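Local atomic coordinates of C2 toxin component I (Clostridium botulinum, PDB entry 2J3X), a protein that catalyses transfer of ADP-ribose from NAD to actin, as the enzymatic component of the binary C2 toxin. Residues E227-I238 with I374-S382; I341-K352 with E387-F398. The protein carries 2 engineered substitutions. All blocks are in the same frame, centred on the assembly; numbering follows the deposited sequence. Where two conformers were deposited one is given.

Contact 1 of 2, residues E227-I238 with I374-S382; sequences EAWGAENYGDYI and IGAFIYGFS. With SO4 (sulfate ion), chain V.
Gly230 and Ala231 present their backbone CH groups to the rings of Phe377 and Tyr379, seating helix 227-234 on the edge strand 375-377 of a three-stranded sheet and on the loop that follows it. The axes of the short segments, 8.8 Å apart at closest, make an angle of 116° between their N-to-C directions, so the helix runs across the strand. Gly230 CA stands 3.4 Å from the centroid of the Phe377 ring and 7° off its normal; having no side chain, the glycine allows this approach. With CG anti to the backbone N (chi1 -171°), the Phe377 ring is carried under the helix. Ala231 CA repeats the CH-pi contact at 3.6 Å from the Tyr379 centroid. The Glu227 chain bends at CG and lays its carboxylate at the edges of both rings, OE2 being 3.4 Å from Tyr379 CE1.

An inverse gamma turn centred on Ile378 leads on toward Glu387 and Glu389, consistent with the ADP-ribosylating turn-turn loop of this toxin family; Phe377 lies just before this passage, Tyr379 and Phe381 within its first part. Tyr234 covers the Ala376-Phe377 peptide with one ring face, and its CD2 lies 3.4 Å from Phe377 CB. Phe377 N, buried and lacking a hydrogen-bond partner in the model, sits over the centre of that face. Ala376 CB rests on the Tyr237 ring, 3.5 Å from CZ. The hydroxyls of both tyrosines are engaged beyond the contact, by Lys289 O and Ala285 O respectively. Farther along, Ile238 CD1 lies over the Phe381 ring, 3.7 Å from its centroid, while Leu249 and Leu253 also touch Phe381. At the helix N-terminus, a sulfate, probably from the crystallisation liquor, takes weak hydrogen bonds from Glu227 N and Ala228 N.

Contact 2 of 2, residues I341-K352 with E387-F398; sequences IENLSFSSTSLK and EQEILLNKNSTF
Strands 347-350 and 389-392 form an antiparallel pair that brings the Ser348-Thr349-Ser350 and Glu387-Gln388-Glu389 sequences together, matching the Ser-Thr-Ser and Glu-X-Glu signatures of the ADP-ribosyltransferase family. Ser347-Leu392 and Thr349-Ile390 are hydrogen-bonded pairs; Leu392 N gives the straightest of their bonds, 2.8 Å to Ser347 O at 174°. Ile390 O takes two donors from one residue, the backbone N of Thr349 and its hydroxyl, with Thr349 OG1 2.8 Å from Ile390 O. That double grip follows from chi1 of 68°, which sets the hydroxyl between backbone N and carbonyl carbon. Leu367 and Leu369 of strand 363-369 touch the Thr349 and Ile390 side chains on this face. On the face bearing Ser348, Glu389 extends its chain until OE2 lies 3.3 Å from Ser348 CB. Arg299 NH1 hydrogen-bonds Ser348 O.

At the end of strand 347-350, Ser350 OG donates to Glu387 O at 2.9 Å and accepts from Lys352 N in an ST turn. At the other end, Asn343 ND2 reaches Ser396 O at 2.9 Å, nearly head-on to the carbonyl and with its N-H angle at 160°. Between these ends, Lys394 CB covers one face of the Phe346 ring, 4.1 Å from its centroid. A water donating to Ser345 O and Asn393 O, and accepting from Ser347 OG, links the two segments. Main-chain bonds thus set the register, whereas the Thr349 and Ser350 hydroxyls are spent on carbonyls at Ile390 and Glu387, which probably fixes the two signature sequences relative to each other.

How the contacts relate
Strand 389-392 joins the two contacts: it is the middle strand of the small sheet, paired with 347-350 in contact 2 and with 375-377 of contact 1. Backbone bonds such as Ile378 N to Glu389 O and Leu391 N to Ala376 O hold that second pairing, while Phe377 packs against Gln388. Both are partly buried, but contact 1 lies farther out, its centre about 24 Å from the chain centre against about 18 Å for contact 2. Their chemistry differs accordingly. Contact 1 closes a helix over the sheet edge with aromatic faces and no direct hydrogen bond between its segments; contact 2, between neighbouring strands, depends on directional main-chain and hydroxyl bonds.

Contact 1 of 2, residues E227-I238 with I374-S382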
loop_
_atom_site.group_PDB
_atom_site.type_symbol
_atom_site.label_atom_id
_atom_site.label_comp_id
_atom_site.label_asym_id
_atom_site.label_seq_id
_atom_site.Cartn_x
_atom_site.Cartn_y
_atom_site.Cartn_z
ATOM N N GLU A 227 -11.860 9.417 11.030
ATOM C CA GLU A 227 -12.462 10.723 11.242
ATOM C C GLU A 227 -11.652 11.452 12.308
ATOM O O GLU A 227 -11.528 12.671 12.230
ATOM C CB GLU A 227 -13.893 10.531 11.709
ATOM C CG GLU A 227 -14.629 11.852 11.980
ATOM C CD GLU A 227 -15.047 12.611 10.741
ATOM O OE1 GLU A 227 -14.774 12.196 9.626
ATOM O OE2 GLU A 227 -15.659 13.681 10.857
ATOM N N ALA A 228 -11.101 10.708 13.289
ATOM C CA ALA A 228 -10.307 11.338 14.360
ATOM C C ALA A 228 -9.130 12.116 13.826
ATOM O O ALA A 228 -8.789 13.161 14.400
ATOM C CB ALA A 228 -9.792 10.277 15.412
ATOM N N TRP A 229 -8.485 11.606 12.768
ATOM C CA TRP A 229 -7.365 12.347 12.142
ATOM C C TRP A 229 -7.841 13.695 11.612
ATOM O O TRP A 229 -7.188 14.728 11.808
ATOM C CB TRP A 229 -6.727 11.538 10.993
ATOM C CG TRP A 229 -5.464 12.179 10.494
ATOM C CD1 TRP A 229 -4.191 11.934 10.976
ATOM C CD2 TRP A 229 -5.333 13.211 9.498
ATOM N NE1 TRP A 229 -3.290 12.695 10.301
ATOM C CE2 TRP A 229 -3.937 13.502 9.394
ATOM C CE3 TRP A 229 -6.242 13.888 8.651
ATOM C CZ2 TRP A 229 -3.415 14.423 8.478
ATOM C CZ3 TRP A 229 -5.729 14.863 7.735
ATOM C CH2 TRP A 229 -4.309 15.124 7.670
ATOM N N GLY A 230 -8.990 13.677 10.931
ATOM C CA GLY A 230 -9.561 14.928 10.438
ATOM C C GLY A 230 -9.930 15.854 11.593
ATOM O O GLY A 230 -9.682 17.058 11.541
ATOM N N ALA A 231 -10.533 15.327 12.657
ATOM C CA ALA A 231 -10.900 16.185 13.800
ATOM C C ALA A 231 -9.686 16.809 14.486
ATOM O O ALA A 231 -9.724 17.978 14.860
ATOM C CB ALA A 231 -11.741 15.353 14.859
ATOM N N GLU A 232 -8.618 16.013 14.673
ATOM C CA GLU A 232 -7.409 16.453 15.378
ATOM C C GLU A 232 -6.702 17.532 14.591
ATOM O O GLU A 232 -6.188 18.503 15.151
ATOM C CB GLU A 232 -6.429 15.256 15.517
ATOM C CG GLU A 232 -6.847 14.240 16.521
ATOM C CD GLU A 232 -6.307 12.810 16.231
ATOM O OE1 GLU A 232 -5.392 12.596 15.375
ATOM O OE2 GLU A 232 -6.835 11.879 16.880
ATOM N N ASN A 233 -6.663 17.350 13.271
ATOM C CA ASN A 233 -5.845 18.170 12.397
ATOM C C ASN A 233 -6.568 19.314 11.724
ATOM O O ASN A 233 -5.932 20.264 11.282
ATOM C CB ASN A 233 -5.152 17.270 11.396
ATOM C CG ASN A 233 -4.059 16.416 12.080
ATOM O OD1 ASN A 233 -3.001 16.969 12.478
ATOM N ND2 ASN A 233 -4.308 15.117 12.270
ATOM N N TYR A 234 -7.889 19.169 11.625
ATOM C CA TYR A 234 -8.725 20.177 10.957
ATOM C C TYR A 234 -9.915 20.610 11.791
ATOM O O TYR A 234 -10.836 21.281 11.276
ATOM C CB TYR A 234 -9.178 19.660 9.556
ATOM C CG TYR A 234 -7.961 19.655 8.626
ATOM C CD1 TYR A 234 -7.654 20.796 7.849
ATOM C CD2 TYR A 234 -7.058 18.536 8.597
ATOM C CE1 TYR A 234 -6.489 20.823 7.075
ATOM C CE2 TYR A 234 -5.928 18.570 7.818
ATOM C CZ TYR A 234 -5.669 19.676 7.060
ATOM O OH TYR A 234 -4.520 19.746 6.302
ATOM N N GLY A 235 -9.916 20.271 13.082
ATOM C CA GLY A 235 -10.948 20.805 13.973
ATOM C C GLY A 235 -11.055 22.320 13.905
ATOM O O GLY A 235 -12.177 22.851 13.771
ATOM N N ASP A 236 -9.917 23.021 13.980
ATOM C CA ASP A 236 -9.931 24.481 13.975
ATOM C C ASP A 236 -9.876 25.092 12.589
ATOM O O ASP A 236 -9.713 26.299 12.448
ATOM C CB ASP A 236 -8.865 25.078 14.912
ATOM C CG ASP A 236 -7.446 24.853 14.429
ATOM O OD1 ASP A 236 -7.276 24.230 13.378
ATOM O OD2 ASP A 236 -6.497 25.305 15.146
ATOM N N TYR A 237 -10.041 24.265 11.560
ATOM C CA TYR A 237 -9.831 24.719 10.184
ATOM C C TYR A 237 -10.803 25.868 9.814
ATOM O O TYR A 237 -10.345 26.919 9.331
ATOM C CB TYR A 237 -9.957 23.534 9.213
ATOM C CG TYR A 237 -9.818 23.915 7.766
ATOM C CD1 TYR A 237 -8.623 24.467 7.312
ATOM C CD2 TYR A 237 -10.829 23.637 6.842
ATOM C CE1 TYR A 237 -8.457 24.811 5.951
ATOM C CE2 TYR A 237 -10.676 24.003 5.492
ATOM C CZ TYR A 237 -9.492 24.568 5.074
ATOM O OH TYR A 237 -9.303 24.893 3.746
ATOM N N ILE A 238 -12.107 25.708 10.047
ATOM C CA ILE A 238 -13.040 26.781 9.683
ATOM C C ILE A 238 -12.743 28.083 10.441
ATOM O O ILE A 238 -12.823 29.184 9.858
ATOM C CB ILE A 238 -14.509 26.306 9.779
ATOM C CG1 ILE A 238 -14.739 25.259 8.662
ATOM C CG2 ILE A 238 -15.544 27.490 9.649
ATOM C CD1 ILE A 238 -16.133 24.584 8.723
ATOM N N ILE A 374 -0.837 21.134 -0.489
ATOM C CA ILE A 374 -1.935 22.056 -0.356
ATOM C C ILE A 374 -3.282 21.292 -0.520
ATOM O O ILE A 374 -3.589 20.686 -1.577
ATOM C CB ILE A 374 -1.851 23.170 -1.405
ATOM C CG1 ILE A 374 -0.514 23.908 -1.336
ATOM C CG2 ILE A 374 -3.091 24.129 -1.246
ATOM C CD1 ILE A 374 -0.139 24.564 0.036
ATOM N N GLY A 375 -4.034 21.281 0.564
ATOM C CA GLY A 375 -5.261 20.517 0.673
ATOM C C GLY A 375 -5.783 20.642 2.086
ATOM O O GLY A 375 -5.105 21.166 2.969
ATOM N N ALA A 376 -6.989 20.118 2.322
ATOM C CA ALA A 376 -7.566 20.150 3.670
ATOM C C ALA A 376 -8.515 18.997 3.816
ATOM O O ALA A 376 -9.238 18.630 2.873
ATOM C CB ALA A 376 -8.337 21.469 3.896
ATOM N N PHE A 377 -8.568 18.467 5.024
ATOM C CA PHE A 377 -9.663 17.537 5.358
ATOM C C PHE A 377 -10.896 18.387 5.586
ATOM O O PHE A 377 -10.869 19.394 6.291
ATOM C CB PHE A 377 -9.281 16.777 6.653
ATOM C CG PHE A 377 -10.183 15.630 7.022
ATOM C CD1 PHE A 377 -11.527 15.845 7.463
ATOM C CD2 PHE A 377 -9.702 14.347 6.961
ATOM C CE1 PHE A 377 -12.346 14.769 7.824
ATOM C CE2 PHE A 377 -10.486 13.235 7.354
ATOM C CZ PHE A 377 -11.832 13.457 7.825
ATOM N N ILE A 378 -11.997 17.972 4.942
ATOM C CA ILE A 378 -13.265 18.701 5.017
ATOM C C ILE A 378 -13.939 18.289 6.317
ATOM O O ILE A 378 -14.807 17.387 6.370
ATOM C CB ILE A 378 -14.081 18.390 3.749
ATOM C CG1 ILE A 378 -13.262 18.773 2.499
ATOM C CG2 ILE A 378 -15.454 19.123 3.799
ATOM C CD1 ILE A 378 -12.792 20.212 2.409
ATOM N N TYR A 379 -13.506 18.972 7.386
ATOM C CA TYR A 379 -13.992 18.717 8.751
ATOM C C TYR A 379 -14.695 19.980 9.214
ATOM O O TYR A 379 -14.154 21.066 9.039
ATOM C CB TYR A 379 -12.838 18.368 9.705
ATOM C CG TYR A 379 -13.352 17.944 11.070
ATOM C CD1 TYR A 379 -13.754 16.654 11.298
ATOM C CD2 TYR A 379 -13.448 18.867 12.136
ATOM C CE1 TYR A 379 -14.297 16.251 12.528
ATOM C CE2 TYR A 379 -13.992 18.464 13.396
ATOM C CZ TYR A 379 -14.406 17.160 13.573
ATOM O OH TYR A 379 -14.939 16.728 14.793
ATOM N N GLY A 380 -15.890 19.823 9.804
ATOM C CA GLY A 380 -16.593 21.020 10.336
ATOM C C GLY A 380 -17.687 21.477 9.378
ATOM O O GLY A 380 -18.420 22.440 9.676
ATOM N N PHE A 381 -17.811 20.788 8.248
ATOM C CA PHE A 381 -18.756 21.168 7.179
ATOM C C PHE A 381 -20.026 20.300 7.198
ATOM O O PHE A 381 -19.946 19.059 7.099
ATOM C CB PHE A 381 -18.061 21.029 5.822
ATOM C CG PHE A 381 -16.947 21.997 5.621
ATOM C CD1 PHE A 381 -15.650 21.692 6.046
ATOM C CD2 PHE A 381 -17.184 23.247 5.032
ATOM C CE1 PHE A 381 -14.584 22.630 5.862
ATOM C CE2 PHE A 381 -16.149 24.152 4.851
ATOM C CZ PHE A 381 -14.857 23.848 5.260
ATOM N N SER A 382 -21.197 20.939 7.346
ATOM C CA SER A 382 -22.488 20.203 7.335
ATOM C C SER A 382 -22.602 19.326 6.083
ATOM O O SER A 382 -22.286 19.769 4.984
ATOM C CB SER A 382 -23.666 21.225 7.335
ATOM O OG SER A 382 -23.497 22.166 8.370
HETATM S S SO4 V . -12.987 7.617 14.204
HETATM O O1 SO4 V . -12.448 6.530 15.045
HETATM O O2 SO4 V . -12.624 8.793 14.938
HETATM O O3 SO4 V . -12.443 7.679 12.859
HETATM O O4 SO4 V . -14.442 7.648 14.196
HETATM O O HOH W 1 -16.085 15.639 8.658
HETATM O O HOH W 2 -13.311 22.698 11.096
#

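Contact 2 of 2, residues I341-K352 with E387-F398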
loop_
_atom_site.group_PDB
_atom_site.type_symbol
_atom_site.label_atom_id
_atom_site.label_comp_id
_atom_site.label_asym_id
_atom_site.label_seq_id
_atom_site.Cartn_x
_atom_site.Cartn_y
_atom_site.Cartn_z
ATOM N N ILE A 341 0.168 11.596 -13.538
ATOM C CA ILE A 341 -1.289 11.708 -13.556
ATOM C C ILE A 341 -1.606 13.138 -13.168
ATOM O O ILE A 341 -1.153 13.639 -12.156
ATOM C CB ILE A 341 -1.978 10.717 -12.552
ATOM C CG1 ILE A 341 -1.636 9.268 -12.908
ATOM C CG2 ILE A 341 -3.503 10.901 -12.515
ATOM C CD1 ILE A 341 -2.222 8.826 -14.277
ATOM N N GLU A 342 -2.348 13.831 -14.023
ATOM C CA GLU A 342 -2.668 15.234 -13.753
ATOM C C GLU A 342 -4.071 15.389 -13.170
ATOM O O GLU A 342 -4.942 14.515 -13.338
ATOM C CB GLU A 342 -2.578 16.060 -15.037
ATOM C CG GLU A 342 -1.186 16.401 -15.551
ATOM C CD GLU A 342 -1.233 17.270 -16.836
ATOM O OE1 GLU A 342 -2.338 17.676 -17.263
ATOM O OE2 GLU A 342 -0.170 17.544 -17.431
ATOM N N ASN A 343 -4.297 16.501 -12.476
ATOM C CA ASN A 343 -5.655 16.837 -12.011
ATOM C C ASN A 343 -5.797 18.320 -12.246
ATOM O O ASN A 343 -5.306 19.103 -11.459
ATOM C CB ASN A 343 -5.818 16.553 -10.500
ATOM C CG ASN A 343 -5.857 15.094 -10.180
ATOM O OD1 ASN A 343 -6.924 14.474 -10.197
ATOM N ND2 ASN A 343 -4.686 14.515 -9.853
ATOM N N LEU A 344 -6.442 18.728 -13.352
ATOM C CA LEU A 344 -6.516 20.163 -13.649
ATOM C C LEU A 344 -7.380 20.951 -12.670
ATOM O O LEU A 344 -7.040 22.057 -12.326
ATOM C CB LEU A 344 -7.012 20.376 -15.098
ATOM C CG LEU A 344 -5.965 20.054 -16.176
ATOM C CD1 LEU A 344 -6.567 20.347 -17.580
ATOM C CD2 LEU A 344 -4.729 20.871 -15.937
ATOM N N SER A 345 -8.447 20.344 -12.189
ATOM C CA SER A 345 -9.277 20.931 -11.171
ATOM C C SER A 345 -8.828 20.469 -9.758
ATOM O O SER A 345 -7.914 19.645 -9.612
ATOM C CB SER A 345 -10.738 20.523 -11.354
ATOM O OG SER A 345 -11.582 21.387 -10.594
ATOM N N PHE A 346 -9.518 20.989 -8.754
ATOM C CA PHE A 346 -9.430 20.427 -7.376
ATOM C C PHE A 346 -9.853 18.962 -7.432
ATOM O O PHE A 346 -10.695 18.588 -8.273
ATOM C CB PHE A 346 -10.362 21.210 -6.451
ATOM C CG PHE A 346 -10.080 22.675 -6.458
ATOM C CD1 PHE A 346 -9.055 23.208 -5.680
ATOM C CD2 PHE A 346 -10.819 23.543 -7.316
ATOM C CE1 PHE A 346 -8.754 24.582 -5.743
ATOM C CE2 PHE A 346 -10.546 24.900 -7.372
ATOM C CZ PHE A 346 -9.531 25.445 -6.567
ATOM N N SER A 347 -9.325 18.128 -6.546
ATOM C CA SER A 347 -9.723 16.725 -6.611
ATOM C C SER A 347 -9.973 16.159 -5.231
ATOM O O SER A 347 -9.245 16.503 -4.283
ATOM C CB SER A 347 -8.727 15.870 -7.404
ATOM O OG SER A 347 -7.432 15.864 -6.830
ATOM N N SER A 348 -11.032 15.352 -5.124
ATOM C CA SER A 348 -11.407 14.743 -3.857
ATOM C C SER A 348 -10.697 13.401 -3.648
ATOM O O SER A 348 -10.536 12.566 -4.566
ATOM C CB SER A 348 -12.922 14.534 -3.776
ATOM O OG SER A 348 -13.241 13.597 -4.736
ATOM N N THR A 349 -10.294 13.193 -2.390
ATOM C CA THR A 349 -9.727 11.915 -1.944
ATOM C C THR A 349 -10.415 11.647 -0.631
ATOM O O THR A 349 -11.094 12.531 -0.094
ATOM C CB THR A 349 -8.177 12.035 -1.664
ATOM O OG1 THR A 349 -7.971 12.879 -0.508
ATOM C CG2 THR A 349 -7.424 12.610 -2.870
ATOM N N SER A 350 -10.321 10.417 -0.147
ATOM C CA SER A 350 -10.880 10.094 1.176
ATOM C C SER A 350 -9.864 9.344 1.991
ATOM O O SER A 350 -9.036 8.593 1.431
ATOM C CB SER A 350 -12.118 9.187 1.006
ATOM O OG SER A 350 -12.640 8.834 2.295
ATOM N N LEU A 351 -9.912 9.472 3.330
ATOM C CA LEU A 351 -9.100 8.522 4.085
ATOM C C LEU A 351 -9.589 7.080 4.052
ATOM O O LEU A 351 -8.858 6.148 4.449
ATOM C CB LEU A 351 -8.933 9.024 5.576
ATOM C CG LEU A 351 -8.140 10.315 5.787
ATOM C CD1 LEU A 351 -7.889 10.465 7.308
ATOM C CD2 LEU A 351 -6.751 10.285 5.076
ATOM N N LYS A 352 -10.842 6.867 3.606
ATOM C CA LYS A 352 -11.357 5.534 3.435
ATOM C C LYS A 352 -11.020 4.980 2.053
ATOM O O LYS A 352 -11.335 5.652 1.048
ATOM C CB LYS A 352 -12.885 5.510 3.633
ATOM C CG LYS A 352 -13.314 5.771 5.059
ATOM C CD LYS A 352 -14.797 5.430 5.233
ATOM C CE LYS A 352 -15.612 6.536 4.737
ATOM N NZ LYS A 352 -17.039 6.505 5.299
ATOM N N GLU A 387 -17.924 11.325 4.698
ATOM C CA GLU A 387 -17.061 11.164 3.543
ATOM C C GLU A 387 -15.560 11.122 3.838
ATOM O O GLU A 387 -14.805 10.560 3.040
ATOM C CB GLU A 387 -17.359 12.213 2.497
ATOM C CG GLU A 387 -18.733 12.068 1.912
ATOM C CD GLU A 387 -19.083 13.272 1.092
ATOM O OE1 GLU A 387 -18.153 13.828 0.470
ATOM O OE2 GLU A 387 -20.272 13.658 1.068
ATOM N N GLN A 388 -15.146 11.674 4.978
ATOM C CA GLN A 388 -13.710 11.821 5.290
ATOM C C GLN A 388 -12.917 12.306 4.092
ATOM O O GLN A 388 -11.869 11.748 3.735
ATOM C CB GLN A 388 -13.116 10.519 5.815
ATOM C CG GLN A 388 -13.883 10.000 7.024
ATOM C CD GLN A 388 -13.218 8.799 7.680
ATOM O OE1 GLN A 388 -12.038 8.542 7.460
ATOM N NE2 GLN A 388 -13.958 8.108 8.539
ATOM N N GLU A 389 -13.388 13.396 3.504
ATOM C CA GLU A 389 -12.763 13.909 2.305
ATOM C C GLU A 389 -11.540 14.756 2.604
ATOM O O GLU A 389 -11.576 15.642 3.468
ATOM C CB GLU A 389 -13.766 14.801 1.533
ATOM C CG GLU A 389 -13.105 15.470 0.345
ATOM C CD GLU A 389 -14.102 16.135 -0.622
ATOM O OE1 GLU A 389 -15.323 15.869 -0.500
ATOM O OE2 GLU A 389 -13.643 16.857 -1.540
ATOM N N ILE A 390 -10.470 14.501 1.877
ATOM C CA ILE A 390 -9.404 15.486 1.822
ATOM C C ILE A 390 -9.475 16.081 0.409
ATOM O O ILE A 390 -9.298 15.363 -0.590
ATOM C CB ILE A 390 -8.008 14.862 2.093
ATOM C CG1 ILE A 390 -7.870 14.527 3.610
ATOM C CG2 ILE A 390 -6.928 15.907 1.784
ATOM C CD1 ILE A 390 -6.610 13.656 3.954
ATOM N N LEU A 391 -9.684 17.389 0.340
ATOM C CA LEU A 391 -9.751 18.084 -0.949
ATOM C C LEU A 391 -8.374 18.616 -1.317
ATOM O O LEU A 391 -7.772 19.380 -0.535
ATOM C CB LEU A 391 -10.790 19.227 -0.882
ATOM C CG LEU A 391 -10.880 20.057 -2.176
ATOM C CD1 LEU A 391 -11.487 19.169 -3.190
ATOM C CD2 LEU A 391 -11.785 21.289 -1.949
ATOM N N LEU A 392 -7.884 18.236 -2.494
ATOM C CA LEU A 392 -6.547 18.700 -2.908
ATOM C C LEU A 392 -6.641 19.913 -3.820
ATOM O O LEU A 392 -7.582 20.006 -4.636
ATOM C CB LEU A 392 -5.805 17.576 -3.677
ATOM C CG LEU A 392 -5.668 16.234 -2.954
ATOM C CD1 LEU A 392 -4.808 15.288 -3.798
ATOM C CD2 LEU A 392 -4.976 16.436 -1.625
ATOM N N ASN A 393 -5.616 20.761 -3.748
ATOM C CA ASN A 393 -5.532 21.933 -4.612
ATOM C C ASN A 393 -5.541 21.526 -6.093
ATOM O O ASN A 393 -5.130 20.377 -6.470
ATOM C CB ASN A 393 -4.289 22.726 -4.273
ATOM C CG ASN A 393 -4.333 24.128 -4.822
ATOM O OD1 ASN A 393 -5.427 24.681 -5.034
ATOM N ND2 ASN A 393 -3.148 24.726 -5.025
ATOM N N LYS A 394 -6.073 22.432 -6.922
ATOM C CA LYS A 394 -6.065 22.220 -8.391
ATOM C C LYS A 394 -4.600 22.031 -8.855
ATOM O O LYS A 394 -3.664 22.518 -8.207
ATOM C CB LYS A 394 -6.707 23.441 -9.077
ATOM C CG LYS A 394 -5.915 24.748 -8.819
ATOM C CD LYS A 394 -6.606 26.091 -9.231
ATOM C CE LYS A 394 -5.613 27.244 -8.865
ATOM N NZ LYS A 394 -4.483 27.217 -9.807
ATOM N N ASN A 395 -4.426 21.348 -9.980
ATOM C CA ASN A 395 -3.090 21.084 -10.513
ATOM C C ASN A 395 -2.248 20.159 -9.615
ATOM O O ASN A 395 -1.038 20.254 -9.644
ATOM C CB ASN A 395 -2.323 22.404 -10.741
ATOM C CG ASN A 395 -2.973 23.290 -11.787
ATOM O OD1 ASN A 395 -3.271 22.829 -12.863
ATOM N ND2 ASN A 395 -3.165 24.579 -11.475
ATOM N N SER A 396 -2.853 19.315 -8.788
ATOM C CA SER A 396 -2.035 18.381 -7.984
ATOM C C SER A 396 -1.654 17.207 -8.899
ATOM O O SER A 396 -2.530 16.446 -9.348
ATOM C CB SER A 396 -2.834 17.853 -6.765
ATOM O OG SER A 396 -3.051 18.897 -5.784
ATOM N N THR A 397 -0.355 17.045 -9.138
ATOM C CA THR A 397 0.134 16.063 -10.057
ATOM C C THR A 397 0.824 14.976 -9.253
ATOM O O THR A 397 1.459 15.269 -8.231
ATOM C CB THR A 397 1.156 16.746 -11.016
ATOM O OG1 THR A 397 0.495 17.895 -11.634
ATOM C CG2 THR A 397 1.673 15.820 -12.053
ATOM N N PHE A 398 0.713 13.750 -9.729
ATOM C CA PHE A 398 1.261 12.562 -9.053
ATOM C C PHE A 398 2.042 11.693 -10.054
ATOM O O PHE A 398 1.792 11.733 -11.252
ATOM C CB PHE A 398 0.136 11.702 -8.430
ATOM C CG PHE A 398 -0.527 12.359 -7.271
ATOM C CD1 PHE A 398 0.027 12.243 -5.972
ATOM C CD2 PHE A 398 -1.678 13.145 -7.470
ATOM C CE1 PHE A 398 -0.597 12.862 -4.852
ATOM C CE2 PHE A 398 -2.261 13.814 -6.381
ATOM C CZ PHE A 398 -1.742 13.679 -5.091
HETATM O O HOH W 3 -2.049 18.158 -12.390
HETATM O O HOH W 4 -6.282 18.363 -7.788
#